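Long-range contacts in SnoaL-like domain-containing protein (Burkholderia thailandensis E264, PDB 3H3H), which is of unknown function but carries a SnoaL-like domain of the NTF2 clan, a fold whose cone-shaped pocket often binds small molecules: residues I18-H24 with P73-W79; R99-V104 with A116-A121. One frame throughout, in Å; residues are numbered along the deposited sequence.

Interaction 1 (I18-H24 with P73-W79)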
ATOM      1  N   ILE B  18     -15.275   2.993  -2.869  1.00 14.67           N
ATOM      2  CA  ILE B  18     -15.925   3.052  -1.556  1.00 11.48           C
ATOM      3  C   ILE B  18     -17.457   3.017  -1.713  1.00 13.75           C
ATOM      4  O   ILE B  18     -18.146   2.268  -1.031  1.00 13.37           O
ATOM      5  CB  ILE B  18     -15.510   4.307  -0.803  1.00 11.75           C
ATOM      6  CG1 ILE B  18     -14.050   4.233  -0.393  1.00 13.06           C
ATOM      7  CG2 ILE B  18     -16.413   4.571   0.448  1.00 12.96           C
ATOM      8  CD1 ILE B  18     -13.749   3.285   0.745  1.00 11.30           C
ATOM      9  N   ASP B  19     -17.951   3.810  -2.630  1.00 12.95           N
ATOM     10  CA  ASP B  19     -19.406   3.877  -2.826  1.00 15.62           C
ATOM     11  C   ASP B  19     -19.932   2.550  -3.318  1.00 12.45           C
ATOM     12  O   ASP B  19     -21.040   2.189  -2.941  1.00 16.16           O
ATOM     13  CB  ASP B  19     -19.774   4.975  -3.795  1.00 15.57           C
ATOM     14  CG  ASP B  19     -19.649   6.368  -3.178  1.00 15.92           C
ATOM     15  OD1 ASP B  19     -19.389   6.495  -1.969  1.00 20.82           O
ATOM     16  OD2 ASP B  19     -19.797   7.340  -3.916  1.00 17.81           O
ATOM     17  N   ALA B  20     -19.176   1.827  -4.142  1.00 11.91           N
ATOM     18  CA  ALA B  20     -19.663   0.561  -4.698  1.00 13.63           C
ATOM     19  C   ALA B  20     -19.784  -0.488  -3.582  1.00 13.43           C
ATOM     20  O   ALA B  20     -20.779  -1.224  -3.493  1.00 11.32           O
ATOM     21  CB  ALA B  20     -18.751   0.053  -5.808  1.00 11.66           C
ATOM     22  N   TRP B  21     -18.772  -0.563  -2.733  1.00 12.66           N
ATOM     23  CA  TRP B  21     -18.820  -1.415  -1.570  1.00 11.17           C
ATOM     24  C   TRP B  21     -19.984  -1.053  -0.657  1.00 12.35           C
ATOM     25  O   TRP B  21     -20.760  -1.915  -0.239  1.00 13.40           O
ATOM     26  CB  TRP B  21     -17.486  -1.365  -0.811  1.00 10.73           C
ATOM     27  CG  TRP B  21     -16.501  -2.319  -1.468  1.00 10.59           C
ATOM     28  CD1 TRP B  21     -15.517  -2.006  -2.348  1.00 13.77           C
ATOM     29  CD2 TRP B  21     -16.462  -3.733  -1.293  1.00 12.14           C
ATOM     30  NE1 TRP B  21     -14.860  -3.130  -2.724  1.00 15.02           N
ATOM     31  CE2 TRP B  21     -15.411  -4.203  -2.084  1.00 14.91           C
ATOM     32  CE3 TRP B  21     -17.200  -4.648  -0.533  1.00 14.25           C
ATOM     33  CZ2 TRP B  21     -15.111  -5.538  -2.188  1.00 15.93           C
ATOM     34  CZ3 TRP B  21     -16.864  -5.992  -0.624  1.00 16.21           C
ATOM     35  CH2 TRP B  21     -15.813  -6.407  -1.431  1.00 14.93           C
ATOM     36  N   ASN B  22     -20.160   0.246  -0.407  1.00 11.37           N
ATOM     37  CA  ASN B  22     -21.188   0.707   0.516  1.00 11.63           C
ATOM     38  C   ASN B  22     -22.593   0.454  -0.007  1.00 13.02           C
ATOM     39  O   ASN B  22     -23.564   0.319   0.779  1.00 13.77           O
ATOM     40  CB  ASN B  22     -20.946   2.173   0.898  1.00 12.14           C
ATOM     41  CG  ASN B  22     -19.771   2.298   1.857  1.00 13.96           C
ATOM     42  OD1 ASN B  22     -19.361   1.285   2.398  1.00 13.07           O
ATOM     43  ND2 ASN B  22     -19.234   3.501   2.076  1.00 14.77           N
ATOM     44  N   ALA B  23     -22.705   0.451  -1.339  1.00 10.86           N
ATOM     45  CA  ALA B  23     -23.937   0.136  -2.046  1.00 13.02           C
ATOM     46  C   ALA B  23     -24.148  -1.369  -2.136  1.00 13.97           C
ATOM     47  O   ALA B  23     -25.212  -1.821  -2.568  1.00 13.01           O
ATOM     48  CB  ALA B  23     -23.900   0.727  -3.408  1.00 13.86           C
ATOM     49  N   HIS B  24     -23.148  -2.142  -1.706  1.00 12.61           N
ATOM     50  CA  HIS B  24     -23.225  -3.614  -1.768  1.00 14.63           C
ATOM     51  C   HIS B  24     -23.565  -4.125  -3.184  1.00 12.51           C
ATOM     52  O   HIS B  24     -24.426  -5.036  -3.384  1.00 12.84           O
ATOM     53  CB  HIS B  24     -24.235  -4.131  -0.767  1.00 12.69           C
ATOM     54  CG  HIS B  24     -24.074  -3.588   0.612  1.00 13.04           C
ATOM     55  ND1 HIS B  24     -25.159  -3.222   1.375  1.00 22.80           N
ATOM     56  CD2 HIS B  24     -22.976  -3.317   1.363  1.00 14.45           C
ATOM     57  CE1 HIS B  24     -24.738  -2.749   2.535  1.00 19.29           C
ATOM     58  NE2 HIS B  24     -23.422  -2.830   2.565  1.00 17.22           N
ATOM     59  N   PRO B  73     -24.509  -7.801   5.868  1.00 18.37           N
ATOM     60  CA  PRO B  73     -25.473  -7.109   5.003  1.00 23.92           C
ATOM     61  C   PRO B  73     -25.465  -5.601   5.128  1.00 25.57           C
ATOM     62  O   PRO B  73     -25.933  -4.881   4.225  1.00 30.61           O
ATOM     63  CB  PRO B  73     -26.828  -7.704   5.447  1.00 25.82           C
ATOM     64  CG  PRO B  73     -26.603  -8.208   6.764  1.00 21.86           C
ATOM     65  CD  PRO B  73     -25.202  -8.698   6.808  1.00 19.51           C
ATOM     66  N   ASP B  74     -24.921  -5.116   6.224  0.50 22.74           N
ATOM     67  CA  ASP B  74     -24.787  -3.689   6.424  0.50 25.45           C
ATOM     68  C   ASP B  74     -23.302  -3.325   6.457  0.50 24.05           C
ATOM     69  O   ASP B  74     -22.868  -2.473   7.232  0.50 27.36           O
ATOM     70  CB  ASP B  74     -25.510  -3.275   7.709  0.50 25.17           C
ATOM     71  CG  ASP B  74     -26.937  -3.754   7.747  0.50 30.25           C
ATOM     72  OD1 ASP B  74     -27.370  -4.239   8.813  0.50 34.76           O
ATOM     73  OD2 ASP B  74     -27.629  -3.660   6.711  0.50 35.45           O
ATOM     74  N   LEU B  75     -22.521  -4.005   5.613  1.00 19.77           N
ATOM     75  CA  LEU B  75     -21.119  -3.695   5.419  1.00 17.38           C
ATOM     76  C   LEU B  75     -20.974  -2.236   5.023  1.00 16.19           C
ATOM     77  O   LEU B  75     -21.714  -1.722   4.187  1.00 14.69           O
ATOM     78  CB  LEU B  75     -20.524  -4.564   4.290  1.00 14.23           C
ATOM     79  CG  LEU B  75     -19.079  -4.285   3.866  1.00 16.16           C
ATOM     80  CD1 LEU B  75     -18.278  -5.499   3.294  1.00 16.95           C
ATOM     81  CD2 LEU B  75     -19.016  -3.160   2.794  1.00 15.37           C
ATOM     82  N   HIS B  76     -19.978  -1.577   5.608  1.00 17.92           N
ATOM     83  CA  HIS B  76     -19.773  -0.162   5.329  1.00 15.48           C
ATOM     84  C   HIS B  76     -18.344   0.185   5.546  1.00 14.69           C
ATOM     85  O   HIS B  76     -17.824  -0.153   6.590  1.00 17.29           O
ATOM     86  CB  HIS B  76     -20.635   0.645   6.283  1.00 15.48           C
ATOM     87  CG  HIS B  76     -20.534   2.116   6.046  1.00 15.30           C
ATOM     88  ND1 HIS B  76     -21.182   2.739   5.003  1.00 18.08           N
ATOM     89  CD2 HIS B  76     -19.826   3.073   6.681  1.00 14.82           C
ATOM     90  CE1 HIS B  76     -20.871   4.020   5.001  1.00 18.80           C
ATOM     91  NE2 HIS B  76     -20.074   4.255   6.026  1.00 22.81           N
ATOM     92  N   PHE B  77     -17.741   0.894   4.585  1.00 13.51           N
ATOM     93  CA  PHE B  77     -16.353   1.333   4.677  1.00 12.90           C
ATOM     94  C   PHE B  77     -16.343   2.840   4.805  1.00 16.68           C
ATOM     95  O   PHE B  77     -17.093   3.498   4.117  1.00 16.82           O
ATOM     96  CB  PHE B  77     -15.622   1.017   3.402  1.00 13.57           C
ATOM     97  CG  PHE B  77     -15.439  -0.457   3.126  1.00 12.55           C
ATOM     98  CD1 PHE B  77     -15.618  -1.425   4.121  1.00 13.32           C
ATOM     99  CD2 PHE B  77     -15.015  -0.858   1.910  1.00 13.39           C
ATOM    100  CE1 PHE B  77     -15.389  -2.766   3.821  1.00 15.88           C
ATOM    101  CE2 PHE B  77     -14.800  -2.197   1.583  1.00 11.17           C
ATOM    102  CZ  PHE B  77     -14.963  -3.144   2.538  1.00 13.71           C
ATOM    103  N   GLU B  78     -15.495   3.376   5.683  1.00 12.28           N
ATOM    104  CA  GLU B  78     -15.307   4.835   5.763  1.00 12.02           C
ATOM    105  C   GLU B  78     -14.011   5.217   5.126  1.00 13.45           C
ATOM    106  O   GLU B  78     -12.953   4.856   5.631  1.00 13.97           O
ATOM    107  CB  GLU B  78     -15.345   5.361   7.242  1.00 12.63           C
ATOM    108  CG  GLU B  78     -14.997   6.831   7.346  1.00 15.61           C
ATOM    109  CD  GLU B  78     -15.205   7.399   8.722  1.00 16.40           C
ATOM    110  OE1 GLU B  78     -15.611   6.656   9.632  1.00 13.73           O
ATOM    111  OE2 GLU B  78     -14.953   8.593   8.864  1.00 12.75           O
ATOM    112  N   TRP B  79     -14.080   6.051   4.105  1.00 13.56           N
ATOM    113  CA  TRP B  79     -12.885   6.533   3.415  1.00 15.36           C
ATOM    114  C   TRP B  79     -12.117   7.559   4.213  1.00 13.90           C
ATOM    115  O   TRP B  79     -12.668   8.598   4.577  1.00 14.58           O
ATOM    116  CB  TRP B  79     -13.290   7.107   2.094  1.00 15.69           C
ATOM    117  CG  TRP B  79     -12.212   7.594   1.217  1.00 17.05           C
ATOM    118  CD1 TRP B  79     -10.926   7.198   1.185  1.00 14.66           C
ATOM    119  CD2 TRP B  79     -12.359   8.566   0.165  1.00 16.05           C
ATOM    120  NE1 TRP B  79     -10.240   7.870   0.228  1.00 16.36           N
ATOM    121  CE2 TRP B  79     -11.093   8.726  -0.422  1.00 19.63           C
ATOM    122  CE3 TRP B  79     -13.433   9.304  -0.335  1.00 21.20           C
ATOM    123  CZ2 TRP B  79     -10.872   9.571  -1.508  1.00 17.02           C
ATOM    124  CZ3 TRP B  79     -13.208  10.196  -1.408  1.00 23.21           C
ATOM    125  CH2 TRP B  79     -11.937  10.333  -1.964  1.00 23.91           C
TER
HETATM  126  O   HOH W   1     -22.966   0.803   3.554  1.00 22.41           O
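In the SnoaL-like (NTF2-clan) fold, this contact joins the end of helix 7-22, finished at H24 by a Schellman motif, to the loop that leads into strand 78-84. N22 supplies its polar centre. Its amide grips both backbone polar atoms of F77: F77 N donates to N22 OD1 at 2.7 Å, in the carbonyl plane on a lone pair, and N22 ND2 returns a bond to F77 O at 3.0 Å. Both run nearly straight (169° at hydrogen), so the amide cannot turn without losing the pair. The ring of H76 lies almost parallel to this amide, 13° between planes. On the apolar side, F77 CE2 sits over one face of the W21 indole, 3.5 Å from W21 CG; the planes are inclined by 33°, neither a stack nor edge-to-face. W65 meets W21 edge-to-face, and an unknown ligand lies close to W21, consistent with a pocket here. I18 CG1 packs on W79 CB. H24 spans the far end: H24 NE2 donates to L75 O at 2.6 Å, within its ring plane and on a carbonyl lone pair, while a water donating to L75 O and to N22 O (2.9 Å) is also hydrogen-bonded to H76 ND1.

Interaction 2 (R99-V104 with A116-A121)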
ATOM      1  N   ARG B  99     -11.988  -2.332  11.722  1.00 17.29           N
ATOM      2  CA  ARG B  99     -10.572  -2.455  11.507  1.00 20.42           C
ATOM      3  C   ARG B  99     -10.118  -1.312  10.636  1.00 16.85           C
ATOM      4  O   ARG B  99     -10.863  -0.845   9.752  1.00 16.94           O
ATOM      5  CB  ARG B  99     -10.220  -3.684  10.676  1.00 25.14           C
ATOM      6  CG  ARG B  99     -10.489  -5.016  11.280  1.00 25.13           C
ATOM      7  CD  ARG B  99     -10.191  -6.067  10.192  1.00 27.04           C
ATOM      8  NE  ARG B  99     -10.343  -7.382  10.791  1.00 33.89           N
ATOM      9  CZ  ARG B  99     -11.443  -8.148  10.796  1.00 37.60           C
ATOM     10  NH1 ARG B  99     -12.585  -7.805  10.191  1.00 35.37           N
ATOM     11  NH2 ARG B  99     -11.377  -9.300  11.441  1.00 30.57           N
ATOM     12  N   LEU B 100      -8.884  -0.935  10.851  1.00 16.08           N
ATOM     13  CA  LEU B 100      -8.231   0.013   9.984  1.00 12.26           C
ATOM     14  C   LEU B 100      -7.685  -0.773   8.807  1.00 13.54           C
ATOM     15  O   LEU B 100      -7.127  -1.850   8.954  1.00 14.88           O
ATOM     16  CB  LEU B 100      -7.130   0.714  10.709  1.00 15.74           C
ATOM     17  CG  LEU B 100      -6.679   2.074  10.222  1.00 25.60           C
ATOM     18  CD1 LEU B 100      -7.825   3.136  10.189  1.00 19.20           C
ATOM     19  CD2 LEU B 100      -5.475   2.534  11.091  1.00 21.40           C
ATOM     20  N   ALA B 101      -7.843  -0.204   7.622  1.00 11.51           N
ATOM     21  CA  ALA B 101      -7.472  -0.854   6.398  1.00 10.61           C
ATOM     22  C   ALA B 101      -6.702   0.053   5.485  1.00 11.20           C
ATOM     23  O   ALA B 101      -6.858   1.264   5.439  1.00 13.42           O
ATOM     24  CB  ALA B 101      -8.745  -1.328   5.637  1.00 11.16           C
ATOM     25  N   LEU B 102      -5.884  -0.591   4.680  1.00 12.55           N
ATOM     26  CA  LEU B 102      -5.072   0.091   3.689  1.00 12.30           C
ATOM     27  C   LEU B 102      -4.893  -0.887   2.529  1.00 13.03           C
ATOM     28  O   LEU B 102      -4.219  -1.917   2.604  1.00 12.86           O
ATOM     29  CB  LEU B 102      -3.726   0.504   4.243  1.00 13.02           C
ATOM     30  CG  LEU B 102      -2.793   1.303   3.350  1.00 13.46           C
ATOM     31  CD1 LEU B 102      -2.360   0.669   2.023  1.00 12.09           C
ATOM     32  CD2 LEU B 102      -3.457   2.680   3.017  1.00 16.71           C
ATOM     33  N   GLU B 103      -5.580  -0.571   1.418  1.00 12.55           N
ATOM     34  CA  GLU B 103      -5.630  -1.420   0.269  1.00 11.85           C
ATOM     35  C   GLU B 103      -4.904  -0.743  -0.858  1.00 11.30           C
ATOM     36  O   GLU B 103      -5.191   0.392  -1.198  1.00 12.48           O
ATOM     37  CB  GLU B 103      -7.111  -1.736  -0.073  1.00 15.50           C
ATOM     38  CG  GLU B 103      -7.345  -3.004  -0.800  1.00 18.28           C
ATOM     39  CD  GLU B 103      -8.620  -3.697  -0.346  1.00 15.65           C
ATOM     40  OE1 GLU B 103      -9.311  -4.276  -1.196  1.00 21.39           O
ATOM     41  OE2 GLU B 103      -9.019  -3.584   0.833  1.00 19.63           O
ATOM     42  N   VAL B 104      -3.977  -1.471  -1.473  1.00 10.88           N
ATOM     43  CA  VAL B 104      -3.178  -0.950  -2.548  1.00 12.70           C
ATOM     44  C   VAL B 104      -3.693  -1.575  -3.842  1.00 14.74           C
ATOM     45  O   VAL B 104      -3.833  -2.827  -3.939  1.00 13.04           O
ATOM     46  CB  VAL B 104      -1.728  -1.319  -2.368  1.00 14.41           C
ATOM     47  CG1 VAL B 104      -0.932  -0.782  -3.537  1.00 14.72           C
ATOM     48  CG2 VAL B 104      -1.171  -0.702  -1.023  1.00 17.26           C
ATOM     49  N   ALA B 116      -4.423  -6.181  -6.314  1.00 13.03           N
ATOM     50  CA  ALA B 116      -4.784  -5.445  -5.097  1.00 13.09           C
ATOM     51  C   ALA B 116      -4.284  -6.217  -3.919  1.00 13.73           C
ATOM     52  O   ALA B 116      -4.269  -7.439  -3.956  1.00 14.78           O
ATOM     53  CB  ALA B 116      -6.295  -5.171  -4.988  1.00 13.57           C
ATOM     54  N   LEU B 117      -3.811  -5.479  -2.897  1.00 12.01           N
ATOM     55  CA  LEU B 117      -3.260  -6.098  -1.669  1.00 12.21           C
ATOM     56  C   LEU B 117      -3.891  -5.362  -0.493  1.00 13.31           C
ATOM     57  O   LEU B 117      -3.829  -4.149  -0.408  1.00 13.29           O
ATOM     58  CB  LEU B 117      -1.760  -5.893  -1.581  1.00 13.44           C
ATOM     59  CG  LEU B 117      -0.900  -6.326  -2.732  1.00 23.06           C
ATOM     60  CD1 LEU B 117      -0.956  -5.275  -3.875  1.00 20.14           C
ATOM     61  CD2 LEU B 117       0.536  -6.485  -2.177  1.00 27.04           C
ATOM     62  N   ALA B 118      -4.485  -6.125   0.423  1.00 10.60           N
ATOM     63  CA  ALA B 118      -5.141  -5.601   1.582  1.00 12.95           C
ATOM     64  C   ALA B 118      -4.170  -5.639   2.781  1.00 12.44           C
ATOM     65  O   ALA B 118      -3.359  -6.575   2.923  1.00 14.21           O
ATOM     66  CB  ALA B 118      -6.377  -6.403   1.870  1.00 13.77           C
ATOM     67  N   HIS B 119      -4.317  -4.664   3.672  1.00 11.91           N
ATOM     68  CA  HIS B 119      -3.540  -4.562   4.880  1.00 11.15           C
ATOM     69  C   HIS B 119      -4.477  -4.097   5.949  1.00 12.69           C
ATOM     70  O   HIS B 119      -5.358  -3.262   5.691  1.00 11.38           O
ATOM     71  CB  HIS B 119      -2.447  -3.506   4.779  1.00 11.52           C
ATOM     72  CG  HIS B 119      -1.506  -3.685   3.636  1.00 10.76           C
ATOM     73  ND1 HIS B 119      -1.851  -3.378   2.333  1.00 12.57           N
ATOM     74  CD2 HIS B 119      -0.204  -4.070   3.614  1.00 14.43           C
ATOM     75  CE1 HIS B 119      -0.824  -3.698   1.546  1.00 16.30           C
ATOM     76  NE2 HIS B 119       0.205  -4.062   2.307  1.00 13.44           N
ATOM     77  N   TYR B 120      -4.301  -4.612   7.169  1.00 10.19           N
ATOM     78  CA  TYR B 120      -5.159  -4.224   8.292  1.00  9.82           C
ATOM     79  C   TYR B 120      -4.427  -4.013   9.585  1.00 12.97           C
ATOM     80  O   TYR B 120      -3.310  -4.505   9.780  1.00 11.37           O
ATOM     81  CB  TYR B 120      -6.152  -5.380   8.536  1.00 13.08           C
ATOM     82  CG  TYR B 120      -7.069  -5.627   7.401  1.00 11.02           C
ATOM     83  CD1 TYR B 120      -8.152  -4.776   7.195  1.00 14.51           C
ATOM     84  CD2 TYR B 120      -6.884  -6.669   6.512  1.00 12.44           C
ATOM     85  CE1 TYR B 120      -8.977  -4.947   6.185  1.00 18.45           C
ATOM     86  CE2 TYR B 120      -7.756  -6.842   5.457  1.00 14.13           C
ATOM     87  CZ  TYR B 120      -8.790  -5.989   5.327  1.00 18.32           C
ATOM     88  OH  TYR B 120      -9.646  -6.140   4.295  1.00 17.46           O
ATOM     89  N   ALA B 121      -5.080  -3.260  10.483  1.00 15.87           N
ATOM     90  CA  ALA B 121      -4.679  -3.158  11.874  1.00 20.29           C
ATOM     91  C   ALA B 121      -5.930  -2.975  12.753  1.00 21.43           C
ATOM     92  O   ALA B 121      -7.043  -2.642  12.272  1.00 24.73           O
ATOM     93  CB  ALA B 121      -3.773  -2.009  12.041  1.00 18.28           C
TER
HETATM   94  O   HOH W   2      -7.182  -3.382   3.055  1.00 18.29           O
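H119 and L102 meet through different first torsions: in H119 CG stands anti to the carbonyl carbon (chi1 -56°), which swings the imidazole across to the partner strand, where ND1 faces L102 O, whereas in L102 CG is anti to the backbone N, and the two side chains run side by side, pointing the same way. H119 ND1 donates to L102 O at 2.8 Å. The carbonyl oxygen lies close to the ring plane, but the bond is bent, 143° at hydrogen, and the donor is tilted from the carbonyl plane. The other imidazole nitrogen, NE2, is hydrogen-bonded to S88 of the second subunit, so both ring nitrogens are engaged and the ring's rotation is fixed.

The contact is an antiparallel hairpin, its strand segments at 162°. At one end L100 and A121 form a hydrogen-bonded pair, with L100 N to A121 O at 2.9 Å; at the other, V104 N reaches L117 O, also at 2.9 Å, by a straighter bond. Between them, Y120 CA makes a CA-H...O contact with L100 O.

On the face bearing A101, E103, A118 and Y120, the methyl of A101 lies 3.7 Å from Y120 CE1, and R99 CD reaches CD1 of the same ring. Y120 OH binds an unknown ligand, consistent with this face lining the NTF2-type pocket. E103 OE2 takes a hydrogen bond from a water at 2.9 Å, and the same water accepts a longer bond from H119 N; Y93 OH also bonds this carboxylate oxygen.

Strands 88-94 and 37-40 flank the hairpin, bonding to A101 and A118 respectively, and M43 of helix 42-48 touches R99 and Y120. The face bearing L100, L117, H119 and A121 packs against the second subunit.

In the fold
From the N terminus, helix 7-22 opens interaction 1. The chain then passes through helix 26-30, strands 33-34 and 37-40, helix 42-48, strand 54-56 and helix 58-71 before residues 73-79 close a loop of 48 intervening residues. Strands 78-84 and 88-94 follow, and interaction 2 closes the much shorter 100-107/113-121 hairpin, with 11 residues between its segments. The two are in series, neither nested nor crossed. Interaction 1 fastens the N-terminal helix at the start of strand 78-84, outermost in the sheet of this chain; interaction 2 joins interior strands of the same sheet. Their nearest atoms remain about 6 Å apart. Y93 of strand 88-94 touches both contacts.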